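Local coordinates for protein OLD nuclease (Thermus scotoductus, PDB 6P74) that degrades linear or supercoiled double-stranded DNA from 5' to 3' as a metal-dependent exonuclease, nicks circular DNA, and has DNA-stimulated ATPase activity, at residues Gln6-Asn9 and Glu14-Asp17; Thr88-Thr93 and Asp128-Ala133; Ala262-Gly267 and Phe290-Cys295. All coordinates share one frame; numbering follows the deposited sequence.

Interaction 1 (Gln6-Asn9 and Glu14-Asp17); sequences QVKN and EDID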
ATOM      1  N   GLN A   6      20.766   4.751  -0.429  1.00 71.28           N
ATOM      2  CA  GLN A   6      20.844   4.958   1.014  1.00 68.93           C
ATOM      3  C   GLN A   6      19.466   5.331   1.528  1.00 68.85           C
ATOM      4  O   GLN A   6      18.791   6.182   0.943  1.00 67.28           O
ATOM      5  CB  GLN A   6      21.855   6.033   1.387  1.00 61.31           C
ATOM      6  CG  GLN A   6      23.282   5.611   1.139  1.00 68.00           C
ATOM      7  CD  GLN A   6      24.239   6.789   1.027  1.00 81.54           C
ATOM      8  OE1 GLN A   6      24.120   7.633   0.127  1.00 83.09           O
ATOM      9  NE2 GLN A   6      25.197   6.851   1.944  1.00 81.17           N
ATOM     10  N   VAL A   7      19.038   4.677   2.604  1.00 68.65           N
ATOM     11  CA  VAL A   7      17.728   4.931   3.176  1.00 75.63           C
ATOM     12  C   VAL A   7      17.877   5.083   4.679  1.00 81.00           C
ATOM     13  O   VAL A   7      18.500   4.243   5.336  1.00 80.95           O
ATOM     14  CB  VAL A   7      16.734   3.807   2.835  1.00 71.56           C
ATOM     15  CG1 VAL A   7      15.363   4.139   3.369  1.00 73.81           C
ATOM     16  CG2 VAL A   7      16.673   3.608   1.338  1.00 68.00           C
ATOM     17  N   LYS A   8      17.316   6.156   5.222  1.00 79.92           N
ATOM     18  CA  LYS A   8      17.359   6.405   6.655  1.00 83.09           C
ATOM     19  C   LYS A   8      15.959   6.751   7.123  1.00 83.68           C
ATOM     20  O   LYS A   8      15.366   7.725   6.645  1.00 83.09           O
ATOM     21  CB  LYS A   8      18.334   7.538   7.000  1.00 85.62           C
ATOM     22  CG  LYS A   8      19.768   7.290   6.572  1.00 87.96           C
ATOM     23  CD  LYS A   8      20.706   8.343   7.159  1.00 93.67           C
ATOM     24  CE  LYS A   8      22.172   7.952   6.960  1.00 96.97           C
ATOM     25  NZ  LYS A   8      23.069   8.463   8.048  1.00104.90           N
ATOM     26  N   ASN A   9      15.428   5.947   8.041  1.00 82.75           N
ATOM     27  CA  ASN A   9      14.213   6.270   8.776  1.00 86.70           C
ATOM     28  C   ASN A   9      12.940   6.108   7.949  1.00 89.49           C
ATOM     29  O   ASN A   9      11.897   6.696   8.285  1.00 93.94           O
ATOM     30  CB  ASN A   9      14.298   7.689   9.355  1.00 86.32           C
ATOM     31  CG  ASN A   9      15.395   7.821  10.398  1.00 88.18           C
ATOM     32  OD1 ASN A   9      15.561   6.948  11.248  1.00 94.20           O
ATOM     33  ND2 ASN A   9      16.153   8.907  10.334  1.00 83.35           N
ATOM     34  N   GLU A  14      15.725   1.581   9.022  1.00 90.77           N
ATOM     35  CA  GLU A  14      16.312   2.597   9.888  1.00 91.18           C
ATOM     36  C   GLU A  14      17.537   3.221   9.240  1.00 94.38           C
ATOM     37  O   GLU A  14      17.658   4.453   9.176  1.00 93.69           O
ATOM     38  CB  GLU A  14      16.665   2.005  11.244  1.00 93.38           C
ATOM     39  CG  GLU A  14      17.467   2.947  12.122  1.00100.71           C
ATOM     40  CD  GLU A  14      17.345   2.628  13.600  1.00112.68           C
ATOM     41  OE1 GLU A  14      17.197   3.584  14.392  1.00119.31           O
ATOM     42  OE2 GLU A  14      17.392   1.433  13.976  1.00118.10           O
ATOM     43  N   ASP A  15      18.444   2.387   8.733  1.00 90.32           N
ATOM     44  CA  ASP A  15      19.669   2.871   8.099  1.00 85.62           C
ATOM     45  C   ASP A  15      20.061   1.684   7.223  1.00 87.79           C
ATOM     46  O   ASP A  15      20.076   0.543   7.698  1.00 93.65           O
ATOM     47  CB  ASP A  15      20.661   3.356   9.154  1.00 86.87           C
ATOM     48  CG  ASP A  15      21.912   3.973   8.541  1.00100.18           C
ATOM     49  OD1 ASP A  15      22.201   3.703   7.358  1.00102.80           O
ATOM     50  OD2 ASP A  15      22.612   4.735   9.241  1.00108.89           O
ATOM     51  N   ILE A  16      20.384   1.947   5.956  1.00 80.98           N
ATOM     52  CA  ILE A  16      20.808   0.896   5.040  1.00 81.71           C
ATOM     53  C   ILE A  16      21.554   1.599   3.921  1.00 77.09           C
ATOM     54  O   ILE A  16      21.282   2.752   3.578  1.00 78.64           O
ATOM     55  CB  ILE A  16      19.751  -0.055   4.432  1.00 75.71           C
ATOM     56  CG1 ILE A  16      18.690   0.768   3.711  1.00 72.63           C
ATOM     57  CG2 ILE A  16      19.140  -0.933   5.520  1.00 68.92           C
ATOM     58  CD1 ILE A  16      18.046   0.064   2.543  1.00 75.32           C
ATOM     59  N   ASP A  17      22.472   0.856   3.320  1.00 74.55           N
ATOM     60  CA  ASP A  17      23.326   1.375   2.261  1.00 70.24           C
ATOM     61  C   ASP A  17      23.718   0.200   1.371  1.00 70.15           C
ATOM     62  O   ASP A  17      24.471  -0.675   1.808  1.00 73.64           O
ATOM     63  CB  ASP A  17      24.544   2.054   2.885  1.00 74.62           C
ATOM     64  CG  ASP A  17      25.457   2.690   1.863  1.00 81.27           C
ATOM     65  OD1 ASP A  17      25.214   2.534   0.636  1.00 74.49           O
ATOM     66  OD2 ASP A  17      26.433   3.343   2.305  1.00 86.59           O
TER

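Interaction 2 (Thr88-Thr93 and Asp128-Ala133); sequences TAFRLT and DMRNHA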
ATOM      1  N   THR A  88      25.466  13.520  -9.573  1.00 79.18           N
ATOM      2  CA  THR A  88      25.617  12.069  -9.538  1.00 82.34           C
ATOM      3  C   THR A  88      24.661  11.395  -8.557  1.00 80.76           C
ATOM      4  O   THR A  88      24.785  10.185  -8.325  1.00 78.23           O
ATOM      5  CB  THR A  88      27.069  11.692  -9.202  1.00 81.69           C
ATOM      6  OG1 THR A  88      27.320  11.911  -7.809  1.00 77.84           O
ATOM      7  CG2 THR A  88      28.046  12.543 -10.018  1.00 86.54           C
ATOM      8  N   ALA A  89      23.713  12.131  -7.980  1.00 77.25           N
ATOM      9  CA  ALA A  89      22.800  11.528  -7.017  1.00 77.92           C
ATOM     10  C   ALA A  89      21.708  12.523  -6.669  1.00 75.06           C
ATOM     11  O   ALA A  89      21.878  13.732  -6.819  1.00 75.69           O
ATOM     12  CB  ALA A  89      23.527  11.080  -5.744  1.00 72.46           C
ATOM     13  N   PHE A  90      20.583  11.988  -6.205  1.00 69.05           N
ATOM     14  CA  PHE A  90      19.473  12.759  -5.676  1.00 73.56           C
ATOM     15  C   PHE A  90      19.240  12.345  -4.233  1.00 75.94           C
ATOM     16  O   PHE A  90      19.384  11.166  -3.897  1.00 81.84           O
ATOM     17  CB  PHE A  90      18.205  12.517  -6.481  1.00 79.01           C
ATOM     18  CG  PHE A  90      18.344  12.798  -7.934  1.00 76.40           C
ATOM     19  CD1 PHE A  90      19.152  13.840  -8.382  1.00 84.36           C
ATOM     20  CD2 PHE A  90      17.635  12.056  -8.860  1.00 75.89           C
ATOM     21  CE1 PHE A  90      19.265  14.122  -9.732  1.00 79.56           C
ATOM     22  CE2 PHE A  90      17.736  12.332 -10.222  1.00 83.65           C
ATOM     23  CZ  PHE A  90      18.554  13.355 -10.658  1.00 83.00           C
ATOM     24  N   ARG A  91      18.887  13.308  -3.378  1.00 77.08           N
ATOM     25  CA  ARG A  91      18.578  13.031  -1.976  1.00 76.20           C
ATOM     26  C   ARG A  91      17.189  13.562  -1.658  1.00 75.58           C
ATOM     27  O   ARG A  91      16.958  14.774  -1.719  1.00 76.97           O
ATOM     28  CB  ARG A  91      19.596  13.642  -1.012  1.00 76.65           C
ATOM     29  CG  ARG A  91      19.294  13.240   0.419  1.00 85.08           C
ATOM     30  CD  ARG A  91      19.870  14.177   1.444  1.00 96.11           C
ATOM     31  NE  ARG A  91      21.324  14.116   1.483  1.00105.33           N
ATOM     32  CZ  ARG A  91      22.115  15.179   1.382  1.00106.54           C
ATOM     33  NH1 ARG A  91      21.584  16.392   1.248  1.00103.84           N
ATOM     34  NH2 ARG A  91      23.435  15.035   1.431  1.00106.22           N
ATOM     35  N   LEU A  92      16.275  12.653  -1.309  1.00 69.02           N
ATOM     36  CA  LEU A  92      14.901  13.004  -0.983  1.00 76.34           C
ATOM     37  C   LEU A  92      14.760  12.997   0.531  1.00 84.25           C
ATOM     38  O   LEU A  92      15.032  11.979   1.180  1.00 80.51           O
ATOM     39  CB  LEU A  92      13.906  12.037  -1.629  1.00 77.06           C
ATOM     40  CG  LEU A  92      12.414  12.323  -1.389  1.00 79.59           C
ATOM     41  CD1 LEU A  92      12.025  13.650  -1.977  1.00 79.02           C
ATOM     42  CD2 LEU A  92      11.536  11.217  -1.974  1.00 81.70           C
ATOM     43  N   THR A  93      14.364  14.133   1.093  1.00 87.62           N
ATOM     44  CA  THR A  93      14.196  14.263   2.530  1.00 88.97           C
ATOM     45  C   THR A  93      12.742  14.590   2.827  1.00 88.15           C
ATOM     46  O   THR A  93      12.113  15.372   2.109  1.00 82.86           O
ATOM     47  CB  THR A  93      15.106  15.356   3.117  1.00 91.38           C
ATOM     48  OG1 THR A  93      16.467  15.126   2.728  1.00 96.05           O
ATOM     49  CG2 THR A  93      15.019  15.350   4.631  1.00 91.90           C
ATOM     50  N   ASP A 128      14.148  17.713 -16.467  1.00 97.32           N
ATOM     51  CA  ASP A 128      15.086  16.965 -17.298  1.00103.29           C
ATOM     52  C   ASP A 128      16.064  16.183 -16.438  1.00 97.07           C
ATOM     53  O   ASP A 128      16.431  15.051 -16.770  1.00 95.03           O
ATOM     54  CB  ASP A 128      15.843  17.916 -18.225  1.00115.76           C
ATOM     55  CG  ASP A 128      14.917  18.833 -19.009  1.00123.96           C
ATOM     56  OD1 ASP A 128      14.321  18.377 -20.015  1.00122.83           O
ATOM     57  OD2 ASP A 128      14.774  20.007 -18.600  1.00129.27           O
ATOM     58  N   MET A 129      16.494  16.780 -15.326  1.00 89.95           N
ATOM     59  CA  MET A 129      17.475  16.148 -14.468  1.00 84.25           C
ATOM     60  C   MET A 129      16.902  14.897 -13.820  1.00 83.22           C
ATOM     61  O   MET A 129      17.544  13.845 -13.816  1.00 77.15           O
ATOM     62  CB  MET A 129      17.954  17.133 -13.407  1.00 83.08           C
ATOM     63  CG  MET A 129      19.058  16.562 -12.494  1.00 86.37           C
ATOM     64  SD  MET A 129      19.680  17.797 -11.325  1.00100.42           S
ATOM     65  CE  MET A 129      20.738  18.726 -12.396  1.00101.50           C
ATOM     66  N   ARG A 130      15.688  14.982 -13.279  1.00 87.83           N
ATOM     67  CA  ARG A 130      15.110  13.808 -12.644  1.00 91.87           C
ATOM     68  C   ARG A 130      14.727  12.746 -13.673  1.00 86.25           C
ATOM     69  O   ARG A 130      14.948  11.555 -13.438  1.00 77.76           O
ATOM     70  CB  ARG A 130      13.901  14.190 -11.795  1.00 94.41           C
ATOM     71  CG  ARG A 130      13.553  13.121 -10.752  1.00 85.02           C
ATOM     72  CD  ARG A 130      12.236  13.439 -10.084  1.00 91.67           C
ATOM     73  NE  ARG A 130      11.304  12.331 -10.236  1.00107.36           N
ATOM     74  CZ  ARG A 130      10.447  12.216 -11.241  1.00107.98           C
ATOM     75  NH1 ARG A 130      10.398  13.151 -12.180  1.00120.46           N
ATOM     76  NH2 ARG A 130       9.642  11.174 -11.306  1.00102.96           N
ATOM     77  N   ASN A 131      14.155  13.153 -14.817  1.00 78.89           N
ATOM     78  CA  ASN A 131      13.803  12.169 -15.836  1.00 79.11           C
ATOM     79  C   ASN A 131      15.029  11.452 -16.376  1.00 89.52           C
ATOM     80  O   ASN A 131      14.913  10.326 -16.878  1.00 93.82           O
ATOM     81  CB  ASN A 131      13.045  12.819 -16.980  1.00 81.61           C
ATOM     82  CG  ASN A 131      11.693  13.370 -16.551  1.00 92.96           C
ATOM     83  OD1 ASN A 131      11.211  13.092 -15.448  1.00 92.76           O
ATOM     84  ND2 ASN A 131      11.075  14.170 -17.425  1.00100.16           N
ATOM     85  N   HIS A 132      16.199  12.082 -16.285  1.00 86.09           N
ATOM     86  CA  HIS A 132      17.454  11.411 -16.593  1.00 84.53           C
ATOM     87  C   HIS A 132      17.476   9.998 -16.027  1.00 85.07           C
ATOM     88  O   HIS A 132      17.818   9.040 -16.728  1.00 87.95           O
ATOM     89  CB  HIS A 132      18.616  12.232 -16.025  1.00 69.43           C
ATOM     90  CG  HIS A 132      19.954  11.576 -16.138  1.00 80.39           C
ATOM     91  ND1 HIS A 132      20.512  11.226 -17.349  1.00 87.42           N
ATOM     92  CD2 HIS A 132      20.860  11.229 -15.191  1.00 82.83           C
ATOM     93  CE1 HIS A 132      21.700  10.678 -17.140  1.00 89.36           C
ATOM     94  NE2 HIS A 132      21.941  10.679 -15.840  1.00 83.51           N
ATOM     95  N   ALA A 133      17.108   9.856 -14.752  1.00 82.37           N
ATOM     96  CA  ALA A 133      17.320   8.627 -14.001  1.00 79.08           C
ATOM     97  C   ALA A 133      16.029   7.875 -13.682  1.00 76.03           C
ATOM     98  O   ALA A 133      16.055   6.963 -12.847  1.00 78.00           O
ATOM     99  CB  ALA A 133      18.073   8.933 -12.704  1.00 74.73           C
TER

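Interaction 3 (Ala262-Gly267 and Phe290-Cys295); sequences AFRQLG and FYRLLC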
ATOM      1  N   ALA A 262      10.376  -8.514 -26.894  1.00 66.59           N
ATOM      2  CA  ALA A 262      10.398  -7.548 -27.989  1.00 70.10           C
ATOM      3  C   ALA A 262      11.488  -6.494 -27.767  1.00 73.81           C
ATOM      4  O   ALA A 262      12.201  -6.127 -28.708  1.00 80.74           O
ATOM      5  CB  ALA A 262       9.027  -6.896 -28.153  1.00 71.02           C
ATOM      6  N   PHE A 263      11.654  -6.018 -26.527  1.00 72.67           N
ATOM      7  CA  PHE A 263      12.746  -5.093 -26.218  1.00 74.80           C
ATOM      8  C   PHE A 263      14.088  -5.643 -26.670  1.00 79.88           C
ATOM      9  O   PHE A 263      14.891  -4.935 -27.284  1.00 82.39           O
ATOM     10  CB  PHE A 263      12.799  -4.809 -24.723  1.00 74.36           C
ATOM     11  CG  PHE A 263      11.885  -3.710 -24.273  1.00 83.92           C
ATOM     12  CD1 PHE A 263      11.856  -2.500 -24.928  1.00 88.75           C
ATOM     13  CD2 PHE A 263      11.071  -3.884 -23.167  1.00 87.15           C
ATOM     14  CE1 PHE A 263      11.018  -1.490 -24.495  1.00 89.84           C
ATOM     15  CE2 PHE A 263      10.228  -2.880 -22.742  1.00 83.31           C
ATOM     16  CZ  PHE A 263      10.201  -1.688 -23.404  1.00 81.26           C
ATOM     17  N   ARG A 264      14.364  -6.906 -26.343  1.00 90.95           N
ATOM     18  CA  ARG A 264      15.678  -7.462 -26.638  1.00 92.89           C
ATOM     19  C   ARG A 264      15.921  -7.521 -28.134  1.00 92.46           C
ATOM     20  O   ARG A 264      17.042  -7.276 -28.599  1.00 96.46           O
ATOM     21  CB  ARG A 264      15.827  -8.850 -26.020  1.00 90.41           C
ATOM     22  CG  ARG A 264      17.262  -9.317 -25.980  1.00 96.51           C
ATOM     23  CD  ARG A 264      17.443 -10.512 -26.855  1.00104.30           C
ATOM     24  NE  ARG A 264      16.667 -11.626 -26.338  1.00103.05           N
ATOM     25  CZ  ARG A 264      16.335 -12.694 -27.050  1.00112.65           C
ATOM     26  NH1 ARG A 264      16.705 -12.792 -28.327  1.00104.01           N
ATOM     27  NH2 ARG A 264      15.624 -13.667 -26.482  1.00123.60           N
ATOM     28  N   GLN A 265      14.879  -7.856 -28.903  1.00 88.61           N
ATOM     29  CA  GLN A 265      14.993  -7.853 -30.356  1.00 92.53           C
ATOM     30  C   GLN A 265      15.090  -6.444 -30.918  1.00 98.04           C
ATOM     31  O   GLN A 265      15.768  -6.240 -31.929  1.00105.82           O
ATOM     32  CB  GLN A 265      13.811  -8.576 -30.988  1.00 91.09           C
ATOM     33  CG  GLN A 265      13.662  -9.997 -30.518  1.00 97.06           C
ATOM     34  CD  GLN A 265      12.813 -10.806 -31.462  1.00105.06           C
ATOM     35  OE1 GLN A 265      12.582 -10.400 -32.606  1.00113.88           O
ATOM     36  NE2 GLN A 265      12.329 -11.952 -30.993  1.00102.65           N
ATOM     37  N   LEU A 266      14.408  -5.468 -30.307  1.00 98.34           N
ATOM     38  CA  LEU A 266      14.478  -4.097 -30.809  1.00103.68           C
ATOM     39  C   LEU A 266      15.812  -3.445 -30.481  1.00101.84           C
ATOM     40  O   LEU A 266      16.184  -2.458 -31.125  1.00101.67           O
ATOM     41  CB  LEU A 266      13.332  -3.250 -30.249  1.00101.71           C
ATOM     42  CG  LEU A 266      11.986  -3.327 -30.986  1.00104.98           C
ATOM     43  CD1 LEU A 266      12.114  -2.892 -32.448  1.00 98.65           C
ATOM     44  CD2 LEU A 266      11.351  -4.725 -30.893  1.00105.28           C
ATOM     45  N   GLY A 267      16.537  -3.981 -29.500  1.00 97.17           N
ATOM     46  CA  GLY A 267      17.894  -3.570 -29.232  1.00101.21           C
ATOM     47  C   GLY A 267      18.059  -2.218 -28.588  1.00107.49           C
ATOM     48  O   GLY A 267      19.174  -1.889 -28.175  1.00111.74           O
ATOM     49  N   PHE A 290      12.452 -16.199 -18.800  1.00 63.05           N
ATOM     50  CA  PHE A 290      12.484 -14.784 -18.444  1.00 60.28           C
ATOM     51  C   PHE A 290      13.833 -14.391 -17.825  1.00 68.22           C
ATOM     52  O   PHE A 290      14.449 -13.389 -18.221  1.00 67.34           O
ATOM     53  CB  PHE A 290      11.313 -14.491 -17.495  1.00 55.66           C
ATOM     54  CG  PHE A 290      10.963 -13.032 -17.358  1.00 65.63           C
ATOM     55  CD1 PHE A 290      11.372 -12.099 -18.313  1.00 68.03           C
ATOM     56  CD2 PHE A 290      10.221 -12.590 -16.269  1.00 60.99           C
ATOM     57  CE1 PHE A 290      11.051 -10.757 -18.167  1.00 64.53           C
ATOM     58  CE2 PHE A 290       9.888 -11.249 -16.127  1.00 62.16           C
ATOM     59  CZ  PHE A 290      10.308 -10.331 -17.066  1.00 61.89           C
ATOM     60  N   TYR A 291      14.309 -15.172 -16.853  1.00 69.15           N
ATOM     61  CA  TYR A 291      15.590 -14.875 -16.218  1.00 70.45           C
ATOM     62  C   TYR A 291      16.722 -14.823 -17.240  1.00 70.34           C
ATOM     63  O   TYR A 291      17.539 -13.897 -17.230  1.00 70.36           O
ATOM     64  CB  TYR A 291      15.897 -15.910 -15.134  1.00 70.89           C
ATOM     65  CG  TYR A 291      17.210 -15.684 -14.400  1.00 69.58           C
ATOM     66  CD1 TYR A 291      17.437 -14.523 -13.676  1.00 64.69           C
ATOM     67  CD2 TYR A 291      18.219 -16.642 -14.424  1.00 71.74           C
ATOM     68  CE1 TYR A 291      18.644 -14.311 -13.001  1.00 65.97           C
ATOM     69  CE2 TYR A 291      19.420 -16.441 -13.748  1.00 75.05           C
ATOM     70  CZ  TYR A 291      19.621 -15.276 -13.037  1.00 71.65           C
ATOM     71  OH  TYR A 291      20.809 -15.081 -12.366  1.00 77.64           O
ATOM     72  N   ARG A 292      16.802 -15.821 -18.119  1.00 69.76           N
ATOM     73  CA  ARG A 292      17.836 -15.805 -19.153  1.00 67.96           C
ATOM     74  C   ARG A 292      17.735 -14.550 -20.009  1.00 71.21           C
ATOM     75  O   ARG A 292      18.751 -13.967 -20.410  1.00 72.46           O
ATOM     76  CB  ARG A 292      17.718 -17.046 -20.026  1.00 72.03           C
ATOM     77  CG  ARG A 292      18.956 -17.299 -20.868  1.00 84.13           C
ATOM     78  CD  ARG A 292      18.598 -17.656 -22.295  1.00 93.61           C
ATOM     79  NE  ARG A 292      17.899 -16.559 -22.960  1.00100.35           N
ATOM     80  CZ  ARG A 292      18.501 -15.612 -23.677  1.00102.30           C
ATOM     81  NH1 ARG A 292      19.828 -15.629 -23.822  1.00104.04           N
ATOM     82  NH2 ARG A 292      17.775 -14.646 -24.245  1.00 92.15           N
ATOM     83  N   LEU A 293      16.507 -14.119 -20.295  1.00 71.33           N
ATOM     84  CA  LEU A 293      16.290 -12.924 -21.094  1.00 74.75           C
ATOM     85  C   LEU A 293      16.751 -11.677 -20.351  1.00 71.13           C
ATOM     86  O   LEU A 293      17.410 -10.809 -20.936  1.00 71.48           O
ATOM     87  CB  LEU A 293      14.812 -12.839 -21.460  1.00 79.26           C
ATOM     88  CG  LEU A 293      14.255 -11.788 -22.390  1.00 84.81           C
ATOM     89  CD1 LEU A 293      12.822 -12.160 -22.637  1.00 91.67           C
ATOM     90  CD2 LEU A 293      14.322 -10.457 -21.720  1.00 87.70           C
ATOM     91  N   LEU A 294      16.414 -11.573 -19.065  1.00 68.15           N
ATOM     92  CA  LEU A 294      16.833 -10.418 -18.290  1.00 69.91           C
ATOM     93  C   LEU A 294      18.350 -10.376 -18.160  1.00 73.44           C
ATOM     94  O   LEU A 294      18.955  -9.300 -18.272  1.00 74.79           O
ATOM     95  CB  LEU A 294      16.153 -10.437 -16.921  1.00 68.11           C
ATOM     96  CG  LEU A 294      14.643 -10.195 -17.016  1.00 69.92           C
ATOM     97  CD1 LEU A 294      13.944 -10.503 -15.706  1.00 61.43           C
ATOM     98  CD2 LEU A 294      14.334  -8.762 -17.459  1.00 68.67           C
ATOM     99  N   CYS A 295      18.984 -11.540 -17.985  1.00 67.10           N
ATOM    100  CA  CYS A 295      20.437 -11.572 -17.864  1.00 68.13           C
ATOM    101  C   CYS A 295      21.123 -11.178 -19.165  1.00 71.99           C
ATOM    102  O   CYS A 295      22.161 -10.508 -19.141  1.00 77.02           O
ATOM    103  CB  CYS A 295      20.912 -12.957 -17.434  1.00 75.50           C
ATOM    104  SG  CYS A 295      20.523 -13.405 -15.745  1.00 75.82           S
TER

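Interaction 1 (Gln6-Asn9 and Glu14-Asp17)
Val7 and Ile16 face each other as a hydrogen-bonded antiparallel pair, their side chains lying alongside one another on the buried face of a beta hairpin. CG1 of Ile16 sits between its own backbone N and carbonyl carbon (chi1 56°), which brings it 3.7 Å from Val7 CB; Ile16 CD1 then reaches along the valine to CG2, 4.0 Å away. Helix 34-45 covers this face through Ala40 and Ile37. Between the backbones, Val7 N gives a hydrogen bond to Ile16 O (3.1 Å), while the return bond from Ile16 N to Val7 O is weak. Asn9 N is bonded to Glu14 O at 2.9 Å, as the chain turns its corner at the hairpin end.

On the other face, Gln6 and Asp17 run side by side in the same direction, amide and carboxylate planes 38° apart. Gln6 CG lies 3.7 Å from Asp17 OD1, and Gln6 NE2 is equally far from Asp17 OD2; their polar ends are engaged elsewhere, Gln6 OE1 with His75 and Asp17 OD2 with Arg4. Lys8 and Asp15 also point the same way, and the lysine's bend at its last torsion leaves NZ 3.9 Å from Asp15 OD2, a long salt bridge. The CB of Glu14 points away from the partner strand, and its carboxylate forms salt bridges with Arg68 and Arg333.

The hairpin is therefore two-sided: an apolar face against the helix that follows the P-loop, and a polar face where the long Lys8-Asp15 pair is probably a weak tie.

Interaction 2 (Thr88-Thr93 and Asp128-Ala133)
A buried Met-aromatic contact joins strand 85-97 to the short helix 127-132 within the N-terminal part of the ATPase domain: the ring of Phe90 meets Met129, Arg130 and Ala133. Phe90 points toward the helix, its CG lying beside the backbone N and anti to the carbonyl carbon (chi1 -56°), and the far end of the ring does the touching. At the ring edge, near its plane, CZ comes 3.4 Å from Met129 O. The methionine runs past the same rim, with CG 3.7 Å from Phe90 CE1. Its sulfur lies 5.3 Å from the ring centroid and 69° off the normal, an oblique approach rather than one over the face. CE2 on the other side of CZ meets the next residue of the helix, 3.9 Å from Arg130 CA, and Ala133 CB at 4.2 Å closes that flank obliquely. Arg130 contributes mainly its backbone and the start of its chain; its guanidinium leads away, where NE is hydrogen-bonded to Val44 O.

The carbonyl of Met129, placed at the aromatic rim, also accepts a weak backbone bond from His132 N, while Ala133 N closes on Arg130 O at 3.0 Å as the helix gives way to the loop. Around the pair, helix 34-45 packs on Phe90 through Val44 and Leu45, and Phe76 of strand 70-76 meets the Phe90 ring edge-to-face. Tyr80 and Gln82 of strand 79-82 lie against Met129, so that Phe90 is enclosed between the antiparallel sheet, helix 34-45 and helix 127-132.

Interaction 3 (Ala262-Gly267 and Phe290-Cys295)
The guanidinium groups of Arg264 and Arg292 stand almost perpendicular, their planes 86° apart, where two helices come together near the surface. Arg264 NE lies at the edge of the Arg292 guanidinium, in its plane, 3.8 Å from Arg292 NH2. That same NH2 comes to 3.3 Å from NH2 of Arg264 and 3.7 Å from Arg264 CZ, approaching the Arg264 group obliquely. Away from the arginines, Leu294 CD1 rests over the centre of one face of the Phe290 ring, 3.7 Å above it, and Cys295 SG lies above one face of the Tyr291 ring, offset toward its rim.

Two nitrogens so close are both donors, so they do not bond to each other; carboxylates nearby probably offset the like charges. Arg264 NH2 forms a salt bridge with Glu261, Arg292 NH2 one with Glu296, and Arg264 NE has a long, weak ion pair with Glu296 as well. Both arginines start with CG anti to the backbone N and then bend at the second and third torsions (chi2 -115° in Arg264, -135° in Arg292), which brings the two chains across each other at about a right angle.

The helices are 246-266 and 284-299 of the C-terminal part of the ATPase domain; helix 284-299 is the connection of a beta-alpha-beta crossover between the parallel strands 272-276 and 304-308 of its mixed sheet. Their backbones are nearest at Arg264 and Leu293, with CA atoms 7.8 Å apart, and Leu293 packs on Phe260 and Glu261 of the first helix. Past Leu266 that helix ends at Gly267, which has positive phi. Ala262, Gln265 and Leu266 pack against Thr195 and Gln188 of the second subunit.

Overall arrangement
From the N terminus, interaction 1 closes first, across the tight hairpin of strands 2-10 and 13-19. The chain then passes through the P-loop and helix 34-45 and returns to the same antiparallel sheet, where interaction 2 bridges the 34 residues between 88-93 and 128-133. Interaction 3 follows much later, closing a 22-residue excursion through strand 272-276. The three loops are in series; none crosses or encloses another. Interactions 1 and 2 share helix 34-45 as a neighbour, their centres 18 Å apart. Interaction 3 lies on the opposite side of the chain's centre from interaction 1, about 32 Å between centres, where helix 246-266 meets the second subunit.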